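Local coordinates for ribosomal protein L11 methyltransferase (Lactobacillus delbrueckii subsp. bulgaricus ATCC BAA-365, PDB 3GRZ) that probably methylates lysine residues of ribosomal protein L11 with S-adenosyl-L-methionine as methyl donor, the piece crystallised being its C-terminal, cofactor-binding part, at residues P16-D20 against R32-G36; L62-V67 against K125-A131; G68-G72 against S95-A99; V86-S92 against I111-S117. One frame throughout, in Å; residues are numbered along the deposited sequence. Where two conformers were deposited one is given.

Contact 1: P16-D20 against R32-G36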
loop_
_atom_site.group_PDB
_atom_site.type_symbol
_atom_site.label_atom_id
_atom_site.label_comp_id
_atom_site.label_asym_id
_atom_site.label_seq_id
_atom_site.Cartn_x
_atom_site.Cartn_y
_atom_site.Cartn_z
ATOM N N PRO B 16 -20.457 6.148 -4.068
ATOM C CA PRO B 16 -21.750 6.306 -3.387
ATOM C C PRO B 16 -22.761 5.343 -4.002
ATOM O O PRO B 16 -22.673 5.068 -5.195
ATOM C CB PRO B 16 -22.137 7.756 -3.694
ATOM C CG PRO B 16 -20.853 8.420 -4.122
ATOM C CD PRO B 16 -20.092 7.356 -4.827
ATOM N N GLU B 17 -23.693 4.827 -3.203
ATOM C CA GLU B 17 -24.579 3.732 -3.655
ATOM C C GLU B 17 -25.417 3.993 -4.920
ATOM O O GLU B 17 -25.742 3.051 -5.653
ATOM C CB GLU B 17 -25.477 3.241 -2.508
ATOM C CG GLU B 17 -26.429 4.281 -1.903
ATOM C CD GLU B 17 -27.786 4.339 -2.605
ATOM O OE1 GLU B 17 -28.271 3.276 -3.052
ATOM O OE2 GLU B 17 -28.364 5.447 -2.705
ATOM N N TRP B 18 -25.754 5.261 -5.165
ATOM C CA TRP B 18 -26.557 5.663 -6.324
ATOM C C TRP B 18 -25.800 5.630 -7.659
ATOM O O TRP B 18 -26.424 5.509 -8.712
ATOM C CB TRP B 18 -27.173 7.055 -6.108
ATOM C CG TRP B 18 -26.178 8.189 -6.121
ATOM C CD1 TRP B 18 -25.567 8.746 -7.219
ATOM C CD2 TRP B 18 -25.697 8.915 -4.988
ATOM N NE1 TRP B 18 -24.722 9.756 -6.830
ATOM C CE2 TRP B 18 -24.785 9.885 -5.467
ATOM C CE3 TRP B 18 -25.942 8.838 -3.612
ATOM C CZ2 TRP B 18 -24.121 10.774 -4.619
ATOM C CZ3 TRP B 18 -25.283 9.725 -2.769
ATOM C CH2 TRP B 18 -24.382 10.679 -3.275
ATOM N N GLU B 19 -24.471 5.758 -7.605
ATOM C CA GLU B 19 -23.621 5.876 -8.801
ATOM C C GLU B 19 -23.671 4.647 -9.703
ATOM O O GLU B 19 -23.863 3.530 -9.232
ATOM C CB GLU B 19 -22.170 6.152 -8.398
ATOM C CG GLU B 19 -21.825 7.621 -8.212
ATOM C CD GLU B 19 -21.067 8.221 -9.391
ATOM O OE1 GLU B 19 -21.003 7.590 -10.471
ATOM O OE2 GLU B 19 -20.530 9.338 -9.229
ATOM N N ASP B 20 -23.524 4.866 -11.006
ATOM C CA ASP B 20 -23.423 3.767 -11.960
ATOM C C ASP B 20 -22.016 3.794 -12.544
ATOM O O ASP B 20 -21.805 4.236 -13.675
ATOM C CB ASP B 20 -24.488 3.898 -13.057
ATOM C CG ASP B 20 -24.618 2.637 -13.911
ATOM O OD1 ASP B 20 -24.129 1.560 -13.498
ATOM O OD2 ASP B 20 -25.221 2.727 -15.004
ATOM N N ARG B 32 -19.462 0.007 -2.654
ATOM C CA ARG B 32 -20.593 0.918 -2.540
ATOM C C ARG B 32 -20.930 1.207 -1.079
ATOM O O ARG B 32 -21.025 0.298 -0.249
ATOM C CB ARG B 32 -21.797 0.375 -3.309
ATOM C CG ARG B 32 -21.494 0.216 -4.790
ATOM C CD ARG B 32 -22.709 -0.154 -5.627
ATOM N NE ARG B 32 -22.398 0.001 -7.046
ATOM C CZ ARG B 32 -22.582 1.123 -7.735
ATOM N NH1 ARG B 32 -22.257 1.175 -9.022
ATOM N NH2 ARG B 32 -23.102 2.195 -7.146
ATOM N N LEU B 33 -21.077 2.493 -0.766
ATOM C CA LEU B 33 -21.451 2.938 0.570
ATOM C C LEU B 33 -22.626 3.909 0.474
ATOM O O LEU B 33 -22.717 4.688 -0.474
ATOM C CB LEU B 33 -20.280 3.637 1.270
ATOM C CG LEU B 33 -18.981 2.907 1.647
ATOM C CD1 LEU B 33 -18.078 3.850 2.420
ATOM C CD2 LEU B 33 -19.233 1.644 2.466
ATOM N N ASP B 34 -23.514 3.861 1.463
ATOM C CA ASP B 34 -24.687 4.733 1.510
ATOM C C ASP B 34 -24.374 5.931 2.415
ATOM O O ASP B 34 -24.218 5.770 3.626
ATOM C CB ASP B 34 -25.916 3.939 1.993
ATOM C CG ASP B 34 -27.225 4.765 1.991
ATOM O OD1 ASP B 34 -27.207 6.009 1.827
ATOM O OD2 ASP B 34 -28.291 4.142 2.163
ATOM N N PRO B 35 -24.286 7.142 1.822
ATOM C CA PRO B 35 -23.934 8.375 2.531
ATOM C C PRO B 35 -25.003 8.827 3.514
ATOM O O PRO B 35 -24.700 9.569 4.446
ATOM C CB PRO B 35 -23.814 9.405 1.401
ATOM C CG PRO B 35 -23.664 8.610 0.167
ATOM C CD PRO B 35 -24.522 7.416 0.396
ATOM N N GLY B 36 -26.237 8.378 3.301
ATOM C CA GLY B 36 -27.343 8.645 4.220
ATOM C C GLY B 36 -27.212 7.939 5.560
ATOM O O GLY B 36 -27.809 8.365 6.549
#

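Contact 2: L62-V67 against K125-A131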
loop_
_atom_site.group_PDB
_atom_site.type_symbol
_atom_site.label_atom_id
_atom_site.label_comp_id
_atom_site.label_asym_id
_atom_site.label_seq_id
_atom_site.Cartn_x
_atom_site.Cartn_y
_atom_site.Cartn_z
ATOM N N LEU B 62 -6.765 -14.507 6.070
ATOM C CA LEU B 62 -6.545 -14.265 7.483
ATOM C C LEU B 62 -7.881 -14.032 8.154
ATOM O O LEU B 62 -8.804 -13.507 7.529
ATOM C CB LEU B 62 -5.671 -13.015 7.676
ATOM C CG LEU B 62 -4.289 -12.962 7.010
ATOM C CD1 LEU B 62 -3.665 -11.591 7.216
ATOM C CD2 LEU B 62 -3.359 -14.072 7.512
ATOM N N THR B 63 -7.979 -14.410 9.428
ATOM C CA THR B 63 -9.143 -14.072 10.231
ATOM C C THR B 63 -8.985 -12.637 10.756
ATOM O O THR B 63 -7.915 -12.252 11.236
ATOM C CB THR B 63 -9.355 -15.072 11.393
ATOM O OG1 THR B 63 -8.216 -15.054 12.262
ATOM C CG2 THR B 63 -9.566 -16.490 10.851
ATOM N N VAL B 64 -10.053 -11.848 10.635
ATOM C CA VAL B 64 -9.978 -10.398 10.837
ATOM C C VAL B 64 -10.976 -9.938 11.889
ATOM O O VAL B 64 -12.119 -10.401 11.893
ATOM C CB VAL B 64 -10.255 -9.615 9.504
ATOM C CG1 VAL B 64 -10.233 -8.099 9.717
ATOM C CG2 VAL B 64 -9.281 -10.018 8.392
ATOM N N ALA B 65 -10.528 -9.048 12.781
ATOM C CA ALA B 65 -11.423 -8.208 13.579
ATOM C C ALA B 65 -11.209 -6.765 13.164
ATOM O O ALA B 65 -10.080 -6.280 13.179
ATOM C CB ALA B 65 -11.171 -8.362 15.082
ATOM N N ASP B 66 -12.296 -6.097 12.779
ATOM C CA ASP B 66 -12.292 -4.677 12.462
ATOM C C ASP B 66 -12.959 -3.948 13.615
ATOM O O ASP B 66 -14.178 -4.029 13.796
ATOM C CB ASP B 66 -13.033 -4.420 11.141
ATOM C CG ASP B 66 -13.121 -2.927 10.776
ATOM O OD1 ASP B 66 -12.325 -2.109 11.304
ATOM O OD2 ASP B 66 -13.999 -2.570 9.950
ATOM N N VAL B 67 -12.155 -3.238 14.390
ATOM C CA VAL B 67 -12.604 -2.632 15.638
ATOM C C VAL B 67 -12.976 -1.179 15.388
ATOM O O VAL B 67 -12.194 -0.446 14.793
ATOM C CB VAL B 67 -11.495 -2.726 16.726
ATOM C CG1 VAL B 67 -11.942 -2.077 18.028
ATOM C CG2 VAL B 67 -11.119 -4.179 16.977
ATOM N N LYS B 125 -9.633 -15.356 18.863
ATOM C CA LYS B 125 -8.383 -14.704 18.508
ATOM C C LYS B 125 -8.341 -14.523 16.987
ATOM O O LYS B 125 -9.032 -15.231 16.250
ATOM C CB LYS B 125 -7.187 -15.530 18.982
ATOM C CG LYS B 125 -7.195 -15.913 20.459
ATOM C CD LYS B 125 -5.974 -16.774 20.800
ATOM C CE LYS B 125 -5.881 -17.071 22.295
ATOM N NZ LYS B 125 -6.995 -17.935 22.792
ATOM N N PHE B 126 -7.530 -13.585 16.514
ATOM C CA PHE B 126 -7.522 -13.243 15.093
ATOM C C PHE B 126 -6.103 -13.171 14.546
ATOM O O PHE B 126 -5.158 -12.928 15.297
ATOM C CB PHE B 126 -8.249 -11.896 14.883
ATOM C CG PHE B 126 -9.635 -11.852 15.499
ATOM C CD1 PHE B 126 -10.742 -12.320 14.786
ATOM C CD2 PHE B 126 -9.822 -11.390 16.805
ATOM C CE1 PHE B 126 -12.019 -12.309 15.356
ATOM C CE2 PHE B 126 -11.092 -11.385 17.392
ATOM C CZ PHE B 126 -12.191 -11.831 16.667
ATOM N N ASP B 127 -5.963 -13.383 13.239
ATOM C CA ASP B 127 -4.679 -13.178 12.542
ATOM C C ASP B 127 -4.404 -11.704 12.285
ATOM O O ASP B 127 -3.258 -11.302 12.136
ATOM C CB ASP B 127 -4.705 -13.863 11.187
ATOM C CG ASP B 127 -4.852 -15.364 11.295
ATOM O OD1 ASP B 127 -4.197 -15.970 12.167
ATOM O OD2 ASP B 127 -5.611 -15.938 10.498
ATOM N N LEU B 128 -5.474 -10.919 12.175
ATOM C CA LEU B 128 -5.374 -9.517 11.799
ATOM C C LEU B 128 -6.404 -8.673 12.555
ATOM O O LEU B 128 -7.608 -8.912 12.468
ATOM C CB LEU B 128 -5.511 -9.361 10.280
ATOM C CG LEU B 128 -5.328 -7.956 9.701
ATOM C CD1 LEU B 128 -3.860 -7.579 9.739
ATOM C CD2 LEU B 128 -5.850 -7.907 8.271
ATOM N N ILE B 129 -5.923 -7.711 13.331
ATOM C CA ILE B 129 -6.810 -6.786 14.012
ATOM C C ILE B 129 -6.611 -5.409 13.374
ATOM O O ILE B 129 -5.485 -4.936 13.266
ATOM C CB ILE B 129 -6.569 -6.767 15.551
ATOM C CG1 ILE B 129 -6.872 -8.155 16.142
ATOM C CG2 ILE B 129 -7.421 -5.673 16.213
ATOM C CD1 ILE B 129 -6.625 -8.295 17.641
ATOM N N VAL B 130 -7.702 -4.800 12.907
ATOM C CA VAL B 130 -7.639 -3.524 12.196
ATOM C C VAL B 130 -8.463 -2.513 12.979
ATOM O O VAL B 130 -9.557 -2.842 13.457
ATOM C CB VAL B 130 -8.196 -3.630 10.733
ATOM C CG1 VAL B 130 -8.037 -2.320 10.002
ATOM C CG2 VAL B 130 -7.499 -4.736 9.952
ATOM N N ALA B 131 -7.942 -1.293 13.128
ATOM C CA ALA B 131 -8.646 -0.245 13.875
ATOM C C ALA B 131 -8.297 1.137 13.346
ATOM O O ALA B 131 -7.164 1.584 13.497
ATOM C CB ALA B 131 -8.318 -0.339 15.368
HETATM O O HOH W 1 -8.424 -16.860 14.304
#

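Contact 3: G68-G72 against S95-A99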
loop_
_atom_site.group_PDB
_atom_site.type_symbol
_atom_site.label_atom_id
_atom_site.label_comp_id
_atom_site.label_asym_id
_atom_site.label_seq_id
_atom_site.Cartn_x
_atom_site.Cartn_y
_atom_site.Cartn_z
ATOM N N GLY B 68 -14.162 -0.764 15.840
ATOM C CA GLY B 68 -14.650 0.596 15.574
ATOM C C GLY B 68 -15.061 0.749 14.125
ATOM O O GLY B 68 -14.732 1.738 13.475
ATOM N N THR B 69 -15.792 -0.242 13.623
ATOM C CA THR B 69 -16.022 -0.412 12.184
ATOM C C THR B 69 -16.711 0.773 11.470
ATOM O O THR B 69 -16.513 0.971 10.262
ATOM C CB THR B 69 -16.746 -1.768 11.901
ATOM O OG1 THR B 69 -16.622 -2.116 10.520
ATOM C CG2 THR B 69 -18.234 -1.699 12.259
ATOM N N GLY B 70 -17.488 1.564 12.222
ATOM C CA GLY B 70 -18.195 2.734 11.680
ATOM C C GLY B 70 -19.141 2.337 10.571
ATOM O O GLY B 70 -20.137 1.651 10.803
ATOM N N SER B 71 -18.773 2.708 9.349
ATOM C CA SER B 71 -19.553 2.408 8.152
ATOM C C SER B 71 -19.385 0.955 7.685
ATOM O O SER B 71 -20.155 0.474 6.843
ATOM C CB SER B 71 -19.104 3.327 7.023
ATOM O OG SER B 71 -17.806 2.954 6.603
ATOM N N GLY B 72 -18.354 0.285 8.201
ATOM C CA GLY B 72 -18.018 -1.089 7.802
ATOM C C GLY B 72 -17.037 -1.181 6.647
ATOM O O GLY B 72 -16.729 -2.275 6.192
ATOM N N SER B 95 -23.876 2.225 13.729
ATOM C CA SER B 95 -22.764 1.544 13.059
ATOM C C SER B 95 -23.150 0.123 12.656
ATOM O O SER B 95 -22.863 -0.307 11.543
ATOM C CB SER B 95 -21.500 1.522 13.919
ATOM O OG SER B 95 -20.544 0.680 13.297
ATOM N N MET B 96 -23.810 -0.596 13.566
ATOM C CA MET B 96 -24.319 -1.927 13.270
ATOM C C MET B 96 -25.241 -1.925 12.050
ATOM O O MET B 96 -25.106 -2.785 11.184
ATOM C CB MET B 96 -25.008 -2.540 14.493
ATOM C CG MET B 96 -24.079 -2.810 15.694
ATOM S SD MET B 96 -22.846 -4.107 15.423
ATOM C CE MET B 96 -21.416 -3.150 14.986
ATOM N N THR B 97 -26.115 -0.920 11.956
ATOM C CA THR B 97 -26.985 -0.717 10.785
ATOM C C THR B 97 -26.191 -0.389 9.518
ATOM O O THR B 97 -26.402 -1.013 8.471
ATOM C CB THR B 97 -28.036 0.403 11.054
ATOM O OG1 THR B 97 -28.828 0.038 12.184
ATOM C CG2 THR B 97 -28.965 0.623 9.849
ATOM N N ALA B 98 -25.284 0.587 9.609
ATOM C CA ALA B 98 -24.514 1.003 8.445
ATOM C C ALA B 98 -23.651 -0.148 7.900
ATOM O O ALA B 98 -23.678 -0.408 6.708
ATOM C CB ALA B 98 -23.663 2.231 8.768
ATOM N N ALA B 99 -22.936 -0.848 8.784
ATOM C CA ALA B 99 -22.063 -1.967 8.377
ATOM C C ALA B 99 -22.833 -3.074 7.671
ATOM O O ALA B 99 -22.414 -3.525 6.605
ATOM C CB ALA B 99 -21.285 -2.525 9.564
#

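Contact 4: V86-S92 against I111-S117. With GOL (glycerol), chain E.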
loop_
_atom_site.group_PDB
_atom_site.type_symbol
_atom_site.label_atom_id
_atom_site.label_comp_id
_atom_site.label_asym_id
_atom_site.label_seq_id
_atom_site.Cartn_x
_atom_site.Cartn_y
_atom_site.Cartn_z
ATOM N N VAL B 86 -14.491 -12.396 8.989
ATOM C CA VAL B 86 -14.498 -10.993 9.420
ATOM C C VAL B 86 -15.503 -10.781 10.544
ATOM O O VAL B 86 -16.689 -11.102 10.402
ATOM C CB VAL B 86 -14.807 -9.984 8.262
ATOM C CG1 VAL B 86 -14.624 -8.552 8.746
ATOM C CG2 VAL B 86 -13.911 -10.214 7.048
ATOM N N LEU B 87 -15.008 -10.270 11.666
ATOM C CA LEU B 87 -15.855 -9.736 12.715
ATOM C C LEU B 87 -15.675 -8.223 12.723
ATOM O O LEU B 87 -14.548 -7.726 12.742
ATOM C CB LEU B 87 -15.485 -10.307 14.090
ATOM C CG LEU B 87 -16.198 -9.653 15.287
ATOM C CD1 LEU B 87 -17.724 -9.929 15.271
ATOM C CD2 LEU B 87 -15.585 -10.124 16.591
ATOM N N ALA B 88 -16.788 -7.499 12.686
ATOM C CA ALA B 88 -16.766 -6.047 12.759
ATOM C C ALA B 88 -17.454 -5.610 14.054
ATOM O O ALA B 88 -18.580 -6.055 14.347
ATOM C CB ALA B 88 -17.457 -5.456 11.532
ATOM N N THR B 89 -16.775 -4.770 14.844
ATOM C CA THR B 89 -17.324 -4.294 16.119
ATOM C C THR B 89 -17.484 -2.774 16.175
ATOM O O THR B 89 -16.714 -2.038 15.544
ATOM C CB THR B 89 -16.490 -4.746 17.359
ATOM O OG1 THR B 89 -15.317 -3.941 17.478
ATOM C CG2 THR B 89 -16.101 -6.215 17.272
ATOM N N ASP B 90 -18.490 -2.312 16.918
ATOM C CA ASP B 90 -18.633 -0.886 17.260
ATOM C C ASP B 90 -19.628 -0.732 18.396
ATOM O O ASP B 90 -20.343 -1.676 18.724
ATOM C CB ASP B 90 -19.059 -0.049 16.044
ATOM C CG ASP B 90 -18.426 1.364 16.032
ATOM O OD1 ASP B 90 -18.275 1.993 17.100
ATOM O OD2 ASP B 90 -18.077 1.855 14.945
ATOM N N ILE B 91 -19.675 0.459 18.989
ATOM C CA ILE B 91 -20.509 0.726 20.166
ATOM C C ILE B 91 -21.951 1.131 19.851
ATOM O O ILE B 91 -22.813 1.051 20.719
ATOM C CB ILE B 91 -19.903 1.834 21.067
ATOM C CG1 ILE B 91 -19.553 3.081 20.242
ATOM C CG2 ILE B 91 -18.708 1.319 21.805
ATOM C CD1 ILE B 91 -19.400 4.357 21.064
ATOM N N SER B 92 -22.215 1.570 18.623
ATOM C CA SER B 92 -23.518 2.146 18.305
ATOM C C SER B 92 -24.403 1.246 17.453
ATOM O O SER B 92 -23.912 0.492 16.602
ATOM C CB SER B 92 -23.352 3.510 17.622
ATOM O OG SER B 92 -22.907 3.361 16.287
ATOM N N ILE B 111 -20.554 -11.091 6.963
ATOM C CA ILE B 111 -19.702 -10.404 7.933
ATOM C C ILE B 111 -20.377 -10.458 9.305
ATOM O O ILE B 111 -21.520 -10.022 9.445
ATOM C CB ILE B 111 -19.384 -8.944 7.526
ATOM C CG1 ILE B 111 -18.416 -8.932 6.333
ATOM C CG2 ILE B 111 -18.772 -8.181 8.718
ATOM C CD1 ILE B 111 -18.170 -7.564 5.693
ATOM N N ALA B 112 -19.682 -11.000 10.302
ATOM C CA ALA B 112 -20.210 -11.044 11.670
ATOM C C ALA B 112 -20.098 -9.683 12.330
ATOM O O ALA B 112 -19.097 -8.989 12.170
ATOM C CB ALA B 112 -19.486 -12.090 12.499
ATOM N N LEU B 113 -21.135 -9.306 13.074
ATOM C CA LEU B 113 -21.197 -8.005 13.726
ATOM C C LEU B 113 -21.393 -8.165 15.222
ATOM O O LEU B 113 -22.173 -9.005 15.664
ATOM C CB LEU B 113 -22.325 -7.147 13.135
ATOM C CG LEU B 113 -22.294 -6.885 11.617
ATOM C CD1 LEU B 113 -23.631 -6.330 11.131
ATOM C CD2 LEU B 113 -21.169 -5.944 11.240
ATOM N N GLN B 114 -20.668 -7.376 16.005
ATOM C CA GLN B 114 -20.871 -7.386 17.441
ATOM C C GLN B 114 -20.891 -5.965 17.974
ATOM O O GLN B 114 -19.979 -5.173 17.709
ATOM C CB GLN B 114 -19.826 -8.248 18.146
ATOM C CG GLN B 114 -20.074 -8.463 19.647
ATOM C CD GLN B 114 -19.087 -9.438 20.255
ATOM O OE1 GLN B 114 -18.404 -10.164 19.536
ATOM N NE2 GLN B 114 -18.997 -9.455 21.577
ATOM N N LYS B 115 -21.961 -5.644 18.695
ATOM C CA LYS B 115 -22.095 -4.362 19.346
ATOM C C LYS B 115 -21.398 -4.437 20.690
ATOM O O LYS B 115 -21.897 -5.060 21.638
ATOM C CB LYS B 115 -23.567 -3.984 19.503
ATOM C CG LYS B 115 -23.799 -2.577 20.003
ATOM C CD LYS B 115 -25.274 -2.375 20.322
ATOM C CE LYS B 115 -25.547 -0.974 20.808
ATOM N NZ LYS B 115 -24.986 -0.730 22.158
ATOM N N THR B 116 -20.226 -3.812 20.748
ATOM C CA THR B 116 -19.330 -3.913 21.891
ATOM C C THR B 116 -18.243 -2.852 21.818
ATOM O O THR B 116 -17.890 -2.381 20.735
ATOM C CB THR B 116 -18.705 -5.347 22.056
ATOM O OG1 THR B 116 -18.045 -5.421 23.321
ATOM C CG2 THR B 116 -17.708 -5.711 20.925
ATOM N N SER B 117 -17.728 -2.482 22.983
ATOM C CA SER B 117 -16.647 -1.526 23.086
ATOM C C SER B 117 -15.294 -2.227 22.974
ATOM O O SER B 117 -14.956 -3.078 23.799
ATOM C CB SER B 117 -16.750 -0.755 24.402
ATOM O OG SER B 117 -15.771 0.260 24.458
HETATM C C1 GOL E . -15.640 3.200 19.420
HETATM O O1 GOL E . -15.601 3.560 18.057
HETATM C C2 GOL E . -14.978 1.838 19.615
HETATM O O2 GOL E . -15.612 0.864 18.808
HETATM C C3 GOL E . -14.999 1.388 21.077
HETATM O O3 GOL E . -14.999 2.466 21.993
HETATM O O HOH W 2 -15.604 -1.923 19.305
#

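Contact 1: P16-D20 against R32-G36
Pro16 and Glu17 lie close against Leu33 and Arg32 in the tight part of this contact. The evidence is first of all backbone: Pro16 and Leu33 form a parallel bridge, Pro16 CA lies 3.5 Å from Leu33 O, and the same oxygen takes a weak, bent bond from Glu17 N at 2.9 Å (129° at the hydrogen). Arg32 and Glu17 bury more surface here than any other residue, because both lay their chains along the opposing segment. Glu17 CG is 3.9 Å from Asp34 CB; extended Arg32, in the conformer given, brings NH2 to 2.6 Å from Glu19 O, though with two conformers deposited this bond is doubtful.

The solvent side is looser. Exposed Trp18 has CG between its backbone N and carbonyl carbon (chi1 70°), which folds the indole back over Pro16 CB, 3.6 Å from the ring plane and offset toward the rim; beyond it, Trp18 CZ3 meets Pro35 CG at 3.5 Å. The carboxylates of Glu17 and Asp34 run side by side, their planes 36° apart, with no bond between these like charges. Leu105 of helix 93-105 touches both side chains. Here the parallel strands 12-16 and 29-33 of the small three-stranded sheet come to their ends, one in a type I turn from Pro16 to Glu19, the other in an Asx turn, Gly36 N to Asp34 OD1 at 3.0 Å.

Contact 2: L62-V67 against K125-A131
Thr63 and Asp127 supply the side-chain hydrogen bonds. Thr63 N points almost straight at Asp127 OD2 (3.0 Å, 174° at the hydrogen), meeting the carboxylate on its anti side and somewhat out of its plane. Thr63 OG1, placed between the backbone N and the carbonyl carbon, accepts from Asp127 N at 3.0 Å, and a water links this hydroxyl to Lys125 O. The other carboxylate oxygen, Asp127 OD1, is bonded to Asn150, so both oxygens are occupied and the corner of the chain at Asp127 is tied down.

Backbone bonds continue from there in parallel register: Leu128 N gives to Thr63 O at 2.9 Å, Ala65 N to Leu128 O at 2.9 Å, and Val130 N to Ala65 O at 2.8 Å. Strands 63-67 and 128-131 are only 16° apart in direction. They are central neighbours in the seven-stranded sheet, ordered 3-2-1-4-5-7-6, of the Rossmann-like class I methyltransferase fold, in which the chain reverses its direction of progress between these two strands.

Apolar side chains meet on both faces. On one, Ala65 CB rests over the centre of the Phe126 ring, 3.6 Å from its centroid and 7° off the normal, a CH-pi contact; further along, Val67 CG2 crosses Ile129 CG2 at 4.1 Å. On the other, Val64 and Leu128 point the same way side by side, Val64 CG2 being 4.0 Å from Leu128 CD2.

Contact 3: G68-G72 against S95-A99
Ser95 OG donates to Gly70 O at 2.7 Å, the one hydrogen bond between the two segments. Its torsion explains the reach: with OG trans to the backbone N (chi1 171°), the hydroxyl leaves the helix for the loop and arrives in the carbonyl plane on a lone pair, at a C=O...donor angle of 120°. Asp90 OD2 also lies within hydrogen-bonding reach of this hydroxyl, so its one proton is probably shared between the two acceptors. Without the hydroxyl, as with an alanine here, Gly70 O is likely to lose its side-chain donor and the helix part of its hold on the loop.

Thr69 divides its two branches. At chi1 -163° its OG1 bonds to Asp66 OD2, while CG2, lodged between backbone N and carbonyl carbon, faces the helix and lies 3.5 Å from Ser95 OG and 4.2 Å from Ala99 CB. The loop is the glycine-rich turn after the first strand of a Rossmann-type methyltransferase, Gly68, Gly70 and Gly72 alternating with Thr69 and Ser71; Gly68 is predicted to bind S-adenosyl-L-methionine. A type II' turn from Thr69 to Gly72 shapes it, closed by Gly72 N to Thr69 O at 2.8 Å.

Gly72, at the N-cap position of helix 73-80, packs its CA 4.0 Å from Ala99 CB, and a side chain here would run into Ala99 CA. Next to it, Ser71 O approaches Ala99 CA at 3.5 Å and is bonded by Asn102 ND2, while Ser71 OG bonds to Ile73 N.

Contact 4: V86-S92 against I111-S117
Gln114 and Asp90 bring the flat groups of this contact. The side chains of Gln114 and Leu87 cross, and Leu87 CD2 comes 4.1 Å from Gln114 OE1; the NE2 end of the amide is bonded to Asp121 O. The Asp90 carboxylate is met at both oxygens: OD1 receives Ile91 N on its anti lone pair at 2.8 Å and also O1 of a glycerol, probably from the crystallisation liquor, at 3.2 Å, whereas OD2 accepts from Gly70 N beside the Ser95 hydroxyl. Losing the carboxylate to an alanine would probably leave Ile91 N and Gly70 N without this acceptor and Ser95 OG with one partner fewer, letting the glycine-rich loop shift against helix 93-105.

The backbones pair in parallel, as the bonds from Ala88 N to Ala112 O (2.8 Å) and Thr116 N to Asp90 O (2.9 Å) attest, but the strands cross at -24° and the pairing weakens at Asp90 N to Gln114 O, 3.3 Å. Lys115, at the end of its strand, bends at its last torsion (chi4 -70°), and NZ donates to Ile91 O at 3.2 Å. On the Asp90 side of the sheet Ala88 CB packs 3.8 Å from Leu113 CD2, and Leu113 in turn touches Met96 and Ala99. On the other side a water joins Thr89 OG1 to Thr116 O. Strand 85-90, helix 93-105 and strand 112-115 make a beta-alpha-beta unit, and its Asp90, predicted to bind S-adenosyl-L-methionine, occupies the strand-end acidic position that in class I methyltransferases typically takes the ribose hydroxyls.

How the contacts relate
Contact 1 comes first along the chain and belongs to the small three-stranded sheet; the other three belong to the Rossmann-like part, where contacts 3 and 4 fall between the two segments of contact 2. Contacts 2 and 4 share the seven-stranded sheet, their centres 11 Å apart, and strands 63-67 and 85-90 are neighbours in it, with Asp66 N 2.8 Å from Leu87 O. Contact 3, centred 8 Å from contact 4, binds the loop after strand 63-67 to the helix after strand 85-90, and its segments alternate with those of contact 4. Gly68 and Asp90, both predicted to bind S-adenosyl-L-methionine, come together where these two meet. Contact 1 reaches contact 3 where Leu33 packs on Ser71, 15 Å between centres.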